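Local coordinates for putative beta-glucosidase (Bifidobacterium adolescentis, PDB 5WAB), which hydrolyses beta-glucosidic linkages as a family 3 glycoside hydrolase and probably also releases terminal arabinopyranose from ginsenoside Rb2, at residues H237-S242 with Y255-I260. Numbering follows the deposited sequence.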
ATOM      1  N   HIS A 237      -2.119 -25.390  -7.883  1.00 28.25           N
ATOM      2  CA  HIS A 237      -1.967 -26.763  -7.415  1.00 30.17           C
ATOM      3  C   HIS A 237      -2.713 -27.777  -8.268  1.00 29.03           C
ATOM      4  O   HIS A 237      -2.292 -28.935  -8.342  1.00 28.73           O
ATOM      5  CB  HIS A 237      -2.454 -26.876  -5.967  1.00 32.18           C
ATOM      6  CG  HIS A 237      -1.658 -26.053  -5.003  1.00 34.47           C
ATOM      7  ND1 HIS A 237      -0.407 -25.559  -5.304  1.00 35.05           N
ATOM      8  CD2 HIS A 237      -1.954 -25.602  -3.761  1.00 35.31           C
ATOM      9  CE1 HIS A 237       0.043 -24.859  -4.279  1.00 35.71           C
ATOM     10  NE2 HIS A 237      -0.877 -24.866  -3.332  1.00 35.86           N
ATOM     11  N   ASP A 238      -3.814 -27.368  -8.893  1.00 27.99           N
ATOM     12  CA  ASP A 238      -4.625 -28.221  -9.757  1.00 27.12           C
ATOM     13  C   ASP A 238      -4.815 -27.491 -11.078  1.00 25.67           C
ATOM     14  O   ASP A 238      -5.581 -26.524 -11.142  1.00 25.94           O
ATOM     15  CB  ASP A 238      -5.975 -28.534  -9.105  1.00 26.11           C
ATOM     16  CG  ASP A 238      -6.672 -29.724  -9.728  1.00 26.26           C
ATOM     17  OD1 ASP A 238      -6.489 -29.973 -10.939  1.00 26.72           O
ATOM     18  OD2 ASP A 238      -7.415 -30.411  -8.999  1.00 27.28           O
ATOM     19  N   ARG A 239      -4.129 -27.953 -12.127  1.00 24.54           N
ATOM     20  CA  ARG A 239      -4.172 -27.257 -13.410  1.00 22.25           C
ATOM     21  C   ARG A 239      -5.602 -27.105 -13.908  1.00 21.20           C
ATOM     22  O   ARG A 239      -6.016 -26.016 -14.319  1.00 21.71           O
ATOM     23  CB  ARG A 239      -3.323 -27.995 -14.442  1.00 23.47           C
ATOM     24  CG  ARG A 239      -1.820 -27.874 -14.245  1.00 24.37           C
ATOM     25  CD  ARG A 239      -1.344 -26.429 -14.306  1.00 23.16           C
ATOM     26  NE  ARG A 239      -1.814 -25.714 -15.492  1.00 22.25           N
ATOM     27  CZ  ARG A 239      -1.221 -25.747 -16.682  1.00 22.87           C
ATOM     28  NH1 ARG A 239      -0.133 -26.483 -16.868  1.00 23.79           N
ATOM     29  NH2 ARG A 239      -1.723 -25.051 -17.698  1.00 21.69           N
ATOM     30  N   VAL A 240      -6.374 -28.193 -13.889  1.00 21.50           N
ATOM     31  CA  VAL A 240      -7.733 -28.141 -14.413  1.00 19.24           C
ATOM     32  C   VAL A 240      -8.617 -27.276 -13.525  1.00 19.16           C
ATOM     33  O   VAL A 240      -9.379 -26.432 -14.017  1.00 19.09           O
ATOM     34  CB  VAL A 240      -8.304 -29.564 -14.563  1.00 18.28           C
ATOM     35  CG1 VAL A 240      -9.718 -29.519 -15.113  1.00 16.75           C
ATOM     36  CG2 VAL A 240      -7.413 -30.387 -15.456  1.00 18.25           C
ATOM     37  N   ALA A 241      -8.513 -27.450 -12.204  1.00 19.76           N
ATOM     38  CA  ALA A 241      -9.356 -26.683 -11.292  1.00 19.82           C
ATOM     39  C   ALA A 241      -9.066 -25.191 -11.386  1.00 19.01           C
ATOM     40  O   ALA A 241      -9.993 -24.372 -11.387  1.00 17.98           O
ATOM     41  CB  ALA A 241      -9.169 -27.178  -9.860  1.00 21.54           C
ATOM     42  N   SER A 242      -7.786 -24.820 -11.481  1.00 18.95           N
ATOM     43  CA  SER A 242      -7.434 -23.405 -11.580  1.00 19.52           C
ATOM     44  C   SER A 242      -7.978 -22.786 -12.859  1.00 18.91           C
ATOM     45  O   SER A 242      -8.522 -21.677 -12.835  1.00 17.81           O
ATOM     46  CB  SER A 242      -5.916 -23.228 -11.503  1.00 20.22           C
ATOM     47  OG  SER A 242      -5.418 -23.619 -10.235  1.00 21.08           O
ATOM     48  N   TYR A 255       5.252 -27.670 -16.522  1.00 28.62           N
ATOM     49  CA  TYR A 255       5.263 -28.539 -17.700  1.00 27.93           C
ATOM     50  C   TYR A 255       4.160 -29.592 -17.602  1.00 27.57           C
ATOM     51  O   TYR A 255       4.386 -30.794 -17.758  1.00 29.09           O
ATOM     52  CB  TYR A 255       6.646 -29.163 -17.909  1.00 28.92           C
ATOM     53  CG  TYR A 255       7.685 -28.106 -18.220  1.00 30.35           C
ATOM     54  CD1 TYR A 255       8.355 -27.436 -17.204  1.00 31.01           C
ATOM     55  CD2 TYR A 255       7.963 -27.746 -19.530  1.00 31.11           C
ATOM     56  CE1 TYR A 255       9.289 -26.454 -17.488  1.00 31.53           C
ATOM     57  CE2 TYR A 255       8.890 -26.763 -19.823  1.00 31.17           C
ATOM     58  CZ  TYR A 255       9.550 -26.122 -18.800  1.00 31.70           C
ATOM     59  OH  TYR A 255      10.476 -25.144 -19.091  1.00 32.93           O
ATOM     60  N   THR A 256       2.933 -29.110 -17.368  1.00 26.19           N
ATOM     61  CA  THR A 256       1.752 -29.948 -17.211  1.00 25.29           C
ATOM     62  C   THR A 256       0.613 -29.451 -18.091  1.00 25.94           C
ATOM     63  O   THR A 256      -0.562 -29.654 -17.765  1.00 25.04           O
ATOM     64  CB  THR A 256       1.291 -30.003 -15.751  1.00 25.12           C
ATOM     65  OG1 THR A 256       1.175 -28.673 -15.227  1.00 21.63           O
ATOM     66  CG2 THR A 256       2.261 -30.818 -14.889  1.00 25.65           C
ATOM     67  N   ASP A 257       0.938 -28.800 -19.213  1.00 27.53           N
ATOM     68  CA  ASP A 257      -0.109 -28.363 -20.130  1.00 26.84           C
ATOM     69  C   ASP A 257      -0.861 -29.541 -20.722  1.00 27.69           C
ATOM     70  O   ASP A 257      -1.998 -29.371 -21.172  1.00 26.46           O
ATOM     71  CB  ASP A 257       0.466 -27.512 -21.258  1.00 26.51           C
ATOM     72  CG  ASP A 257       1.105 -26.247 -20.764  1.00 28.39           C
ATOM     73  OD1 ASP A 257       0.794 -25.827 -19.628  1.00 29.55           O
ATOM     74  OD2 ASP A 257       1.917 -25.671 -21.516  1.00 29.90           O
ATOM     75  N   ASP A 258      -0.248 -30.729 -20.736  1.00 29.57           N
ATOM     76  CA  ASP A 258      -0.934 -31.904 -21.257  1.00 30.58           C
ATOM     77  C   ASP A 258      -2.210 -32.182 -20.473  1.00 29.31           C
ATOM     78  O   ASP A 258      -3.168 -32.741 -21.022  1.00 28.36           O
ATOM     79  CB  ASP A 258       0.012 -33.113 -21.236  1.00 33.73           C
ATOM     80  CG  ASP A 258       0.484 -33.480 -19.825  1.00 36.39           C
ATOM     81  OD1 ASP A 258       0.819 -32.561 -19.047  1.00 36.78           O
ATOM     82  OD2 ASP A 258       0.548 -34.687 -19.498  1.00 37.34           O
ATOM     83  N   GLN A 259      -2.249 -31.775 -19.199  1.00 28.36           N
ATOM     84  CA  GLN A 259      -3.459 -31.930 -18.399  1.00 27.91           C
ATOM     85  C   GLN A 259      -4.592 -31.042 -18.903  1.00 24.65           C
ATOM     86  O   GLN A 259      -5.763 -31.438 -18.834  1.00 23.25           O
ATOM     87  CB  GLN A 259      -3.157 -31.636 -16.928  1.00 29.49           C
ATOM     88  CG  GLN A 259      -2.087 -32.533 -16.337  1.00 31.54           C
ATOM     89  CD  GLN A 259      -1.727 -32.173 -14.905  1.00 32.70           C
ATOM     90  OE1 GLN A 259      -2.417 -31.388 -14.251  1.00 32.60           O
ATOM     91  NE2 GLN A 259      -0.640 -32.755 -14.407  1.00 33.81           N
ATOM     92  N   ILE A 260      -4.273 -29.849 -19.410  1.00 22.81           N
ATOM     93  CA  ILE A 260      -5.311 -29.011 -20.003  1.00 21.14           C
ATOM     94  C   ILE A 260      -5.836 -29.648 -21.282  1.00 21.37           C
ATOM     95  O   ILE A 260      -7.045 -29.639 -21.544  1.00 21.29           O
ATOM     96  CB  ILE A 260      -4.784 -27.585 -20.255  1.00 20.93           C
ATOM     97  CG1 ILE A 260      -4.196 -26.989 -18.973  1.00 20.53           C
ATOM     98  CG2 ILE A 260      -5.891 -26.700 -20.845  1.00 16.25           C
ATOM     99  CD1 ILE A 260      -5.198 -26.857 -17.825  1.00 16.57           C
TER
HETATM  100  O   HOH W   1      -2.203 -30.222 -11.661  1.00 23.29           O
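Arg239, in the first turn of helix 239-245, reaches Thr256 and Asp257, at the N-terminal side of helix 257-265, and joins the two helices by a salt bridge in the N-terminal domain. Its chain bends at chi2 (-60°) and chi3, which turns the guanidinium toward Thr256 and Asp257. Arg239 NH1 lies 3.0 Å from Asp257 OD1 and Arg239 NH2 3.3 Å from the same oxygen, so two nitrogens grip a single atom end-on, the NH1 bond being the straighter (156°). That oxygen lies in the guanidinium plane, yet the carboxylate stands almost perpendicular to it, at 84°, and receives NH1 on its anti lone pair; Ser22 also hydrogen-bonds to OD1. A hydrogen bond from Arg239 NH1 to Thr256 OG1, at 3.0 Å, meets the edge of the same plane, and Ser254 also hydrogen-bonds to this hydroxyl. Over one face of the guanidinium lies Ile260, with CG1 3.4 Å from Arg239 NH2.

Both helices follow strand 228-230, the last in the parallel sheet of this TIM-barrel-type domain, and Ile260 also touches Ala18 of helix 14-19. A water accepts from Arg239 N (3.0 Å) and donates to Gln259 OE1 (2.8 Å), linking the first-turn amide to the neighbouring helix. The extended Gln259 side chain also sets OE1 3.5 Å from Arg239 CB. Beside this polar set, Val240 CG2 packs 3.9 Å from Gln259 O.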